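Local coordinates for protein M157 (Murid herpesvirus 1, PDB 2NYK) that probably serves as an MHC class I-like viral ligand for Ly49 receptors of mouse natural killer cells, at residues 21-26 against 103-108; 108-113 against 155-160; 180-185 against 192-197. The protein carries 1 engineered substitution. One frame throughout, in Å; residues are numbered along the deposited sequence.

How the contacts relate
From the N terminus, contact 1 comes first: strand 21-30 leaves it, and the chain runs through three more strands and helix 71-90 before strand 96-106 returns to its side. Contact 2 opens on Phe-108, which both share, and closes when the chain comes back at the start of helix 157-173. Contact 3 then closes a short beta hairpin. The three follow one another in series, with none nested or crossed. Contacts 1 and 2, centred about 6 Å apart and joined by the Cys-103 to Cys-112 disulfide, tie the sheet and one helix of the platform together. Contact 3 lies in what is probably the immunoglobulin-like domain, its centre about 33 Å from that of contact 1.

Contact 1 (21-26 against 103-108); sequences FTMEFE and CLFLGF
The carbonyl oxygen of Cys-103 accepts one hydrogen bond, from Met-23 N at 2.9 Å, and Thr-22 CA also lies close, 3.0 Å from Cys-103 O, in a bent C-H...O contact. Strands 21-30 and 96-106 are antiparallel neighbours in the middle of the sheet that floors the MHC class I-like platform. A return bond, Cys-103 N to Met-23 O at 2.8 Å, completes one hydrogen-bonded pair; Phe-21 and Phe-105 form the next, with Phe-105 N reaching Phe-21 O. Between them stands the non-hydrogen-bonded pair Thr-22 and Leu-104, whose methyls meet on the other face of the sheet, Thr-22 CG2 to Leu-104 CD1 at 3.9 Å. Beta-branched threonine suits the extended backbone of this partly exposed spot.

The face carrying Phe-21, Met-23, Cys-103 and Phe-105 is apolar, as suits a face covered by helices: Phe-21 touches Val-168 and Met-23 touches Ile-160 of helix 157-173, while Phe-105 also meets Ile-153. The two phenylalanine rings meet obliquely, planes at 49°, and CD2 of Phe-105 lies over a face of Phe-21, 3.7 Å from its CE1. Flexible Met-23 fills in beside both. Its CB abuts the edge of the Phe-105 ring, 3.4 Å from CE2, and the bend at chi3 (-28°) brings Met-23 CE to the in-plane edge of the Phe-21 ring.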
loop_
_atom_site.group_PDB
_atom_site.type_symbol
_atom_site.label_atom_id
_atom_site.label_comp_id
_atom_site.label_asym_id
_atom_site.label_seq_id
_atom_site.Cartn_x
_atom_site.Cartn_y
_atom_site.Cartn_z
ATOM N N PHE A 21 3.543 -12.945 3.486
ATOM C CA PHE A 21 3.234 -11.570 3.069
ATOM C C PHE A 21 3.697 -10.570 4.116
ATOM O O PHE A 21 4.073 -10.952 5.207
ATOM C CB PHE A 21 1.743 -11.394 2.744
ATOM C CG PHE A 21 0.815 -11.395 3.959
ATOM C CD1 PHE A 21 0.407 -10.200 4.540
ATOM C CD2 PHE A 21 0.297 -12.595 4.463
ATOM C CE1 PHE A 21 -0.451 -10.194 5.648
ATOM C CE2 PHE A 21 -0.587 -12.620 5.535
ATOM C CZ PHE A 21 -0.975 -11.410 6.149
ATOM N N THR A 22 3.686 -9.296 3.757
ATOM C CA THR A 22 4.119 -8.231 4.652
ATOM C C THR A 22 2.948 -7.283 4.883
ATOM O O THR A 22 2.024 -7.185 4.053
ATOM C CB THR A 22 5.337 -7.428 4.073
ATOM O OG1 THR A 22 4.892 -6.576 3.006
ATOM C CG2 THR A 22 6.422 -8.375 3.531
ATOM N N MET A 23 2.973 -6.628 6.040
ATOM C CA MET A 23 2.016 -5.611 6.397
ATOM C C MET A 23 2.802 -4.443 6.962
ATOM O O MET A 23 3.787 -4.639 7.716
ATOM C CB MET A 23 1.004 -6.141 7.414
ATOM C CG MET A 23 -0.174 -5.190 7.685
ATOM S SD MET A 23 -1.646 -6.022 8.436
ATOM C CE MET A 23 -1.451 -7.678 7.804
ATOM N N GLU A 24 2.398 -3.232 6.572
ATOM C CA GLU A 24 3.096 -2.027 7.003
ATOM C C GLU A 24 2.095 -1.186 7.732
ATOM O O GLU A 24 1.059 -0.817 7.168
ATOM C CB GLU A 24 3.677 -1.285 5.800
ATOM C CG GLU A 24 4.715 -2.109 4.930
ATOM C CD GLU A 24 4.089 -3.188 4.034
ATOM O OE1 GLU A 24 3.033 -2.960 3.416
ATOM O OE2 GLU A 24 4.656 -4.294 3.945
ATOM N N PHE A 25 2.386 -0.899 8.993
ATOM C CA PHE A 25 1.524 -0.082 9.833
ATOM C C PHE A 25 2.216 1.247 9.990
ATOM O O PHE A 25 3.402 1.288 10.373
ATOM C CB PHE A 25 1.380 -0.718 11.225
ATOM C CG PHE A 25 0.853 -2.112 11.217
ATOM C CD1 PHE A 25 -0.522 -2.349 11.259
ATOM C CD2 PHE A 25 1.735 -3.202 11.185
ATOM C CE1 PHE A 25 -1.019 -3.645 11.262
ATOM C CE2 PHE A 25 1.270 -4.488 11.187
ATOM C CZ PHE A 25 -0.115 -4.727 11.252
ATOM N N GLU A 26 1.521 2.344 9.688
ATOM C CA GLU A 26 2.166 3.639 9.783
ATOM C C GLU A 26 1.283 4.663 10.490
ATOM O O GLU A 26 0.079 4.729 10.246
ATOM C CB GLU A 26 2.537 4.133 8.382
ATOM C CG GLU A 26 3.176 5.519 8.352
ATOM C CD GLU A 26 3.821 5.806 7.001
ATOM O OE1 GLU A 26 4.140 6.970 6.723
ATOM O OE2 GLU A 26 4.008 4.871 6.213
ATOM N N CYS A 103 6.428 -5.209 8.562
ATOM C CA CYS A 103 6.480 -6.564 9.124
ATOM C C CYS A 103 6.308 -7.666 8.077
ATOM O O CYS A 103 5.417 -7.589 7.224
ATOM C CB CYS A 103 5.400 -6.721 10.200
ATOM S SG CYS A 103 5.538 -5.545 11.548
ATOM N N LEU A 104 7.158 -8.682 8.170
ATOM C CA LEU A 104 7.071 -9.854 7.334
ATOM C C LEU A 104 6.453 -10.977 8.139
ATOM O O LEU A 104 6.955 -11.312 9.207
ATOM C CB LEU A 104 8.471 -10.277 6.870
ATOM C CG LEU A 104 8.657 -11.626 6.153
ATOM C CD1 LEU A 104 7.912 -11.703 4.814
ATOM C CD2 LEU A 104 10.150 -11.899 5.941
ATOM N N PHE A 105 5.377 -11.558 7.618
ATOM C CA PHE A 105 4.704 -12.669 8.280
ATOM C C PHE A 105 5.136 -13.963 7.624
ATOM O O PHE A 105 4.652 -14.306 6.552
ATOM C CB PHE A 105 3.183 -12.507 8.222
ATOM C CG PHE A 105 2.677 -11.310 8.969
ATOM C CD1 PHE A 105 2.719 -11.271 10.344
ATOM C CD2 PHE A 105 2.179 -10.213 8.299
ATOM C CE1 PHE A 105 2.272 -10.159 11.050
ATOM C CE2 PHE A 105 1.725 -9.088 9.001
ATOM C CZ PHE A 105 1.766 -9.063 10.378
ATOM N N LEU A 106 6.068 -14.659 8.270
ATOM C CA LEU A 106 6.636 -15.895 7.756
ATOM C C LEU A 106 6.230 -17.066 8.671
ATOM O O LEU A 106 6.642 -17.120 9.834
ATOM C CB LEU A 106 8.164 -15.774 7.675
ATOM C CG LEU A 106 8.936 -16.908 6.986
ATOM C CD1 LEU A 106 8.427 -17.152 5.567
ATOM C CD2 LEU A 106 10.441 -16.617 6.976
ATOM N N GLY A 107 5.412 -17.985 8.150
ATOM C CA GLY A 107 4.789 -18.995 9.004
ATOM C C GLY A 107 3.980 -18.244 10.031
ATOM O O GLY A 107 3.145 -17.397 9.681
ATOM N N PHE A 108 4.238 -18.522 11.302
ATOM C CA PHE A 108 3.629 -17.725 12.368
ATOM C C PHE A 108 4.657 -16.866 13.098
ATOM O O PHE A 108 4.449 -16.475 14.245
ATOM C CB PHE A 108 2.836 -18.610 13.343
ATOM C CG PHE A 108 1.548 -19.180 12.760
ATOM C CD1 PHE A 108 0.860 -18.519 11.740
ATOM C CD2 PHE A 108 1.010 -20.357 13.274
ATOM C CE1 PHE A 108 -0.343 -19.037 11.235
ATOM C CE2 PHE A 108 -0.173 -20.880 12.775
ATOM C CZ PHE A 108 -0.846 -20.221 11.750
#

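Contact 2 (108-113 against 155-160); sequences FDVICD and SNVREI
Where the loop residue Phe-108 leads into strand 109-113, its backbone passes the first turn of the helix that starts at Val-157, and the CA atoms of Phe-108 and Val-157 are 5.8 Å apart. This is helix-on-sheet packing at one end of the MHC class I-like platform. Helix 157-173 follows helix 148-154 after a short break, much as the alpha2 helix of class I molecules is interrupted. Asn-156 holds the N-cap position without making a capping bond; its ND2 instead binds Met-152 O in the preceding helix.

Buried Val-157 turns toward the strand and covers the Phe-108 backbone. With CG1 anti to the backbone N (chi1 178°), that methyl comes within 3.7 Å of Phe-108 CA, while Val-157 CB is equally close to Phe-108 O. A compact branched side chain suits this place, where Phe-105 also packs against it. Val-110 faces Val-157 too, but their CG2 atoms are modelled too close for the separation to be trusted.

Arg-158, at the outer side of the helix, uses its aliphatic part against an aromatic face. Its side chain crosses that of Phe-108 at about a right angle, and CG sits over the middle of the Phe-108 ring, 3.4 Å from the centroid and 8° off the normal, a CH-pi contact. Phe-17 meets the same phenylalanine edge-to-face. Both Phe-108 and Arg-158 touch a crystal neighbour, which may influence their pose. Extended from CG to NE, the arginine chain then turns at chi4; the guanidinium plane is inclined 44° to the ring, with Phe-108 CD2 over one of its faces and 3.6 Å from Arg-158 CZ.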
loop_
_atom_site.group_PDB
_atom_site.type_symbol
_atom_site.label_atom_id
_atom_site.label_comp_id
_atom_site.label_asym_id
_atom_site.label_seq_id
_atom_site.Cartn_x
_atom_site.Cartn_y
_atom_site.Cartn_z
ATOM N N PHE A 108 4.238 -18.522 11.302
ATOM C CA PHE A 108 3.629 -17.725 12.368
ATOM C C PHE A 108 4.657 -16.866 13.098
ATOM O O PHE A 108 4.449 -16.475 14.245
ATOM C CB PHE A 108 2.836 -18.610 13.343
ATOM C CG PHE A 108 1.548 -19.180 12.760
ATOM C CD1 PHE A 108 0.860 -18.519 11.740
ATOM C CD2 PHE A 108 1.010 -20.357 13.274
ATOM C CE1 PHE A 108 -0.343 -19.037 11.235
ATOM C CE2 PHE A 108 -0.173 -20.880 12.775
ATOM C CZ PHE A 108 -0.846 -20.221 11.750
ATOM N N ASP A 109 5.771 -16.603 12.424
ATOM C CA ASP A 109 6.817 -15.718 12.914
ATOM C C ASP A 109 6.669 -14.377 12.229
ATOM O O ASP A 109 5.989 -14.263 11.204
ATOM C CB ASP A 109 8.202 -16.264 12.600
ATOM C CG ASP A 109 8.597 -17.404 13.518
ATOM O OD1 ASP A 109 8.471 -17.244 14.755
ATOM O OD2 ASP A 109 9.027 -18.460 13.000
ATOM N N VAL A 110 7.301 -13.368 12.818
ATOM C CA VAL A 110 7.258 -12.023 12.296
ATOM C C VAL A 110 8.608 -11.382 12.490
ATOM O O VAL A 110 9.227 -11.537 13.542
ATOM C CB VAL A 110 6.186 -11.162 12.997
ATOM C CG1 VAL A 110 6.132 -9.780 12.390
ATOM C CG2 VAL A 110 4.835 -11.807 12.840
ATOM N N ILE A 111 9.041 -10.676 11.453
ATOM C CA ILE A 111 10.226 -9.835 11.489
ATOM C C ILE A 111 9.789 -8.437 11.063
ATOM O O ILE A 111 9.272 -8.263 9.965
ATOM C CB ILE A 111 11.306 -10.387 10.524
ATOM C CG1 ILE A 111 11.572 -11.868 10.843
ATOM C CG2 ILE A 111 12.588 -9.582 10.651
ATOM C CD1 ILE A 111 12.481 -12.593 9.867
ATOM N N CYS A 112 9.947 -7.457 11.945
ATOM C CA CYS A 112 9.562 -6.080 11.615
ATOM C C CYS A 112 10.754 -5.155 11.621
ATOM O O CYS A 112 11.623 -5.244 12.490
ATOM C CB CYS A 112 8.495 -5.512 12.574
ATOM S SG CYS A 112 6.960 -6.467 12.757
ATOM N N ASP A 113 10.786 -4.258 10.643
ATOM C CA ASP A 113 11.737 -3.157 10.651
ATOM C C ASP A 113 10.912 -1.998 11.128
ATOM O O ASP A 113 9.811 -1.773 10.635
ATOM C CB ASP A 113 12.291 -2.889 9.264
ATOM C CG ASP A 113 13.062 -4.082 8.691
ATOM O OD1 ASP A 113 13.811 -4.753 9.427
ATOM O OD2 ASP A 113 12.908 -4.343 7.482
ATOM N N SER A 155 2.589 -11.621 18.847
ATOM C CA SER A 155 1.619 -12.336 19.671
ATOM C C SER A 155 0.274 -12.579 18.994
ATOM O O SER A 155 -0.522 -13.367 19.485
ATOM C CB SER A 155 1.399 -11.584 20.972
ATOM O OG SER A 155 2.641 -11.333 21.594
ATOM N N ASN A 156 0.026 -11.898 17.877
ATOM C CA ASN A 156 -1.267 -11.973 17.213
ATOM C C ASN A 156 -1.146 -12.372 15.749
ATOM O O ASN A 156 -2.055 -12.146 14.967
ATOM C CB ASN A 156 -1.998 -10.631 17.362
ATOM C CG ASN A 156 -2.305 -10.306 18.812
ATOM O OD1 ASN A 156 -3.195 -10.906 19.406
ATOM N ND2 ASN A 156 -1.534 -9.390 19.402
ATOM N N VAL A 157 -0.015 -12.964 15.386
ATOM C CA VAL A 157 0.262 -13.319 13.991
ATOM C C VAL A 157 -0.857 -14.179 13.384
ATOM O O VAL A 157 -1.386 -13.850 12.310
ATOM C CB VAL A 157 1.632 -14.035 13.855
ATOM C CG1 VAL A 157 1.900 -14.462 12.402
ATOM C CG2 VAL A 157 2.719 -13.107 14.302
ATOM N N ARG A 158 -1.217 -15.267 14.066
ATOM C CA ARG A 158 -2.266 -16.173 13.549
ATOM C C ARG A 158 -3.563 -15.447 13.188
ATOM O O ARG A 158 -4.132 -15.680 12.126
ATOM C CB ARG A 158 -2.606 -17.280 14.553
ATOM C CG ARG A 158 -1.517 -18.319 14.769
ATOM C CD ARG A 158 -1.938 -19.291 15.904
ATOM N NE ARG A 158 -1.004 -20.407 16.097
ATOM C CZ ARG A 158 0.171 -20.311 16.725
ATOM N NH1 ARG A 158 0.571 -19.136 17.211
ATOM N NH2 ARG A 158 0.946 -21.395 16.867
ATOM N N GLU A 159 -4.031 -14.574 14.089
ATOM C CA GLU A 159 -5.257 -13.838 13.853
ATOM C C GLU A 159 -5.122 -12.907 12.634
ATOM O O GLU A 159 -6.019 -12.853 11.795
ATOM C CB GLU A 159 -5.670 -13.037 15.101
ATOM C CG GLU A 159 -7.093 -12.555 15.030
ATOM C CD GLU A 159 -7.484 -11.642 16.176
ATOM O OE1 GLU A 159 -6.868 -11.715 17.278
ATOM O OE2 GLU A 159 -8.438 -10.857 15.969
ATOM N N ILE A 160 -4.013 -12.164 12.566
ATOM C CA ILE A 160 -3.771 -11.223 11.452
ATOM C C ILE A 160 -3.732 -11.932 10.102
ATOM O O ILE A 160 -4.422 -11.532 9.164
ATOM C CB ILE A 160 -2.490 -10.383 11.684
ATOM C CG1 ILE A 160 -2.613 -9.548 12.989
ATOM C CG2 ILE A 160 -2.268 -9.438 10.519
ATOM C CD1 ILE A 160 -1.259 -8.957 13.504
#

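Contact 3 (180-185 against 192-197); sequences TEVEFW and TTCVVT. With NAG (2-acetamido-2-deoxy-beta-D-glucopyranose), chain C.
The indole of Trp-185 has Thr-193 CB over one face, 3.8 Å from the centroid of its six-membered ring, a CH-pi contact only 16° off the normal, and a water over the same face. At the edge of the indole lie Val-195 CG2, near CH2, and methyl C8 of the N-acetylglucosamine, 3.1 Å from Trp-185 NE1; the sugar belongs to the glycan on the protein itself at Asn-187. A chi1 of 75° sets CG between the backbone N and the carbonyl carbon, and the large ring swings across toward the facing strand. Phe-184, on the other face of the sheet, presents its edge: Thr-193 O lies in the ring plane, 3.2 Å from CD1, and Thr-192 CG2 is 3.2 Å from CE1. Cys-194 SG makes an oblique sulfur-aromatic contact, 4.9 Å from the ring centroid.

The two strands form an antiparallel hairpin in which Glu-181 with Thr-197, Glu-183 with Val-195 and Trp-185 with Thr-193 make three hydrogen-bonded pairs, each with two N-H to O bonds. On the Phe-184 face, Val-182 and Val-196 lie side by side, and Val-182 CG1 touches Cys-194 SG at 3.5 Å. Small branched residues suit such a tight, buried layer. On the Trp-185 face another water lies 2.8 Å from Val-195 O and within bonding distance of Glu-183 OE1 and Thr-197 OG1; acceptors nearby outnumber its protons, so these bonds may be shared. Salt bridges to Lys-262 and Arg-260 engage Glu-181 and Glu-183.

This is consistent with an immunoglobulin-like domain, as in class I alpha3. Strand 262-267 flanks 181-186 on one side and strand 227-233 flanks 192-198 on the other, while the Cys-194 to Cys-241 disulfide crosses to strand 241-245, and Leu-208 and Val-253 pack against Phe-184.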
loop_
_atom_site.group_PDB
_atom_site.type_symbol
_atom_site.label_atom_id
_atom_site.label_comp_id
_atom_site.label_asym_id
_atom_site.label_seq_id
_atom_site.Cartn_x
_atom_site.Cartn_y
_atom_site.Cartn_z
ATOM N N THR A 180 -5.415 -5.472 -15.591
ATOM C CA THR A 180 -5.019 -4.074 -15.715
ATOM C C THR A 180 -5.690 -3.424 -16.933
ATOM O O THR A 180 -5.598 -3.946 -18.047
ATOM C CB THR A 180 -3.481 -3.970 -15.817
ATOM O OG1 THR A 180 -2.891 -4.685 -14.717
ATOM C CG2 THR A 180 -3.033 -2.512 -15.791
ATOM N N GLU A 181 -6.395 -2.314 -16.729
ATOM C CA GLU A 181 -7.121 -1.684 -17.836
ATOM C C GLU A 181 -6.339 -0.481 -18.325
ATOM O O GLU A 181 -5.783 0.228 -17.513
ATOM C CB GLU A 181 -8.525 -1.291 -17.402
ATOM C CG GLU A 181 -9.327 -2.492 -16.861
ATOM C CD GLU A 181 -10.614 -2.100 -16.163
ATOM O OE1 GLU A 181 -10.722 -0.950 -15.671
ATOM O OE2 GLU A 181 -11.531 -2.949 -16.126
ATOM N N VAL A 182 -6.300 -0.273 -19.648
ATOM C CA VAL A 182 -5.492 0.782 -20.286
ATOM C C VAL A 182 -6.249 1.515 -21.404
ATOM O O VAL A 182 -6.706 0.904 -22.366
ATOM C CB VAL A 182 -4.139 0.224 -20.808
ATOM C CG1 VAL A 182 -3.281 1.335 -21.425
ATOM C CG2 VAL A 182 -3.384 -0.454 -19.675
ATOM N N GLU A 183 -6.400 2.825 -21.237
ATOM C CA GLU A 183 -7.005 3.702 -22.223
ATOM C C GLU A 183 -5.886 4.519 -22.849
ATOM O O GLU A 183 -5.367 5.462 -22.228
ATOM C CB GLU A 183 -8.039 4.615 -21.565
ATOM C CG GLU A 183 -9.192 3.846 -20.912
ATOM C CD GLU A 183 -9.981 4.664 -19.918
ATOM O OE1 GLU A 183 -9.448 5.024 -18.848
ATOM O OE2 GLU A 183 -11.167 4.932 -20.189
ATOM N N PHE A 184 -5.501 4.127 -24.067
ATOM C CA PHE A 184 -4.388 4.742 -24.777
ATOM C C PHE A 184 -4.899 5.257 -26.122
ATOM O O PHE A 184 -5.154 4.471 -27.048
ATOM C CB PHE A 184 -3.235 3.736 -24.938
ATOM C CG PHE A 184 -2.005 4.298 -25.616
ATOM C CD1 PHE A 184 -1.588 5.606 -25.393
ATOM C CD2 PHE A 184 -1.242 3.491 -26.459
ATOM C CE1 PHE A 184 -0.456 6.108 -26.020
ATOM C CE2 PHE A 184 -0.105 3.983 -27.097
ATOM C CZ PHE A 184 0.293 5.294 -26.870
ATOM N N TRP A 185 -5.074 6.581 -26.201
ATOM C CA TRP A 185 -5.639 7.205 -27.396
ATOM C C TRP A 185 -4.938 8.531 -27.735
ATOM O O TRP A 185 -4.064 8.989 -26.976
ATOM C CB TRP A 185 -7.149 7.393 -27.227
ATOM C CG TRP A 185 -7.577 8.505 -26.313
ATOM C CD1 TRP A 185 -8.172 9.675 -26.683
ATOM C CD2 TRP A 185 -7.479 8.539 -24.876
ATOM N NE1 TRP A 185 -8.441 10.444 -25.578
ATOM C CE2 TRP A 185 -8.022 9.773 -24.454
ATOM C CE3 TRP A 185 -6.984 7.650 -23.907
ATOM C CZ2 TRP A 185 -8.087 10.144 -23.100
ATOM C CZ3 TRP A 185 -7.044 8.024 -22.556
ATOM C CH2 TRP A 185 -7.597 9.254 -22.170
ATOM N N THR A 192 -1.361 12.872 -26.802
ATOM C CA THR A 192 -1.493 11.452 -26.506
ATOM C C THR A 192 -1.704 11.246 -25.005
ATOM O O THR A 192 -1.043 11.899 -24.184
ATOM C CB THR A 192 -0.232 10.713 -26.967
ATOM O OG1 THR A 192 -0.074 10.905 -28.376
ATOM C CG2 THR A 192 -0.319 9.245 -26.686
ATOM N N THR A 193 -2.632 10.345 -24.649
ATOM C CA THR A 193 -2.896 10.055 -23.239
ATOM C C THR A 193 -2.909 8.556 -22.991
ATOM O O THR A 193 -3.382 7.772 -23.825
ATOM C CB THR A 193 -4.250 10.640 -22.779
ATOM O OG1 THR A 193 -4.376 11.985 -23.268
ATOM C CG2 THR A 193 -4.343 10.658 -21.245
ATOM N N CYS A 194 -2.392 8.163 -21.836
ATOM C CA CYS A 194 -2.484 6.778 -21.401
ATOM C C CYS A 194 -2.928 6.727 -19.945
ATOM O O CYS A 194 -2.212 7.194 -19.059
ATOM C CB CYS A 194 -1.151 6.056 -21.594
ATOM S SG CYS A 194 -1.323 4.279 -21.400
ATOM N N VAL A 195 -4.128 6.196 -19.721
ATOM C CA VAL A 195 -4.705 6.078 -18.394
ATOM C C VAL A 195 -4.739 4.603 -18.018
ATOM O O VAL A 195 -5.419 3.800 -18.670
ATOM C CB VAL A 195 -6.139 6.662 -18.323
ATOM C CG1 VAL A 195 -6.701 6.513 -16.923
ATOM C CG2 VAL A 195 -6.170 8.124 -18.794
ATOM N N VAL A 196 -3.994 4.245 -16.971
ATOM C CA VAL A 196 -3.959 2.864 -16.490
ATOM C C VAL A 196 -4.672 2.734 -15.144
ATOM O O VAL A 196 -4.333 3.442 -14.211
ATOM C CB VAL A 196 -2.495 2.362 -16.409
ATOM C CG1 VAL A 196 -2.425 0.931 -15.876
ATOM C CG2 VAL A 196 -1.847 2.444 -17.788
ATOM N N THR A 197 -5.658 1.830 -15.079
ATOM C CA THR A 197 -6.489 1.559 -13.912
ATOM C C THR A 197 -6.220 0.173 -13.344
ATOM O O THR A 197 -6.210 -0.841 -14.075
ATOM C CB THR A 197 -8.009 1.673 -14.277
ATOM O OG1 THR A 197 -8.253 2.951 -14.872
ATOM C CG2 THR A 197 -8.889 1.539 -13.030
HETATM C C1 NAG C . -9.983 16.322 -26.944
HETATM C C2 NAG C . -9.925 16.455 -25.429
HETATM C C3 NAG C . -11.139 17.208 -24.890
HETATM C C4 NAG C . -11.289 18.560 -25.602
HETATM C C5 NAG C . -11.232 18.374 -27.131
HETATM C C6 NAG C . -11.267 19.728 -27.851
HETATM C C7 NAG C . -8.647 14.698 -24.370
HETATM C C8 NAG C . -8.570 13.212 -24.150
HETATM N N2 NAG C . -9.820 15.137 -24.830
HETATM O O3 NAG C . -10.961 17.367 -23.492
HETATM O O4 NAG C . -12.497 19.196 -25.216
HETATM O O5 NAG C . -10.066 17.631 -27.514
HETATM O O6 NAG C . -10.866 19.593 -29.207
HETATM O O7 NAG C . -7.672 15.435 -24.126
HETATM O O HOH W 1 -7.808 2.882 -17.614
HETATM O O HOH W 2 -4.826 11.071 -26.019
#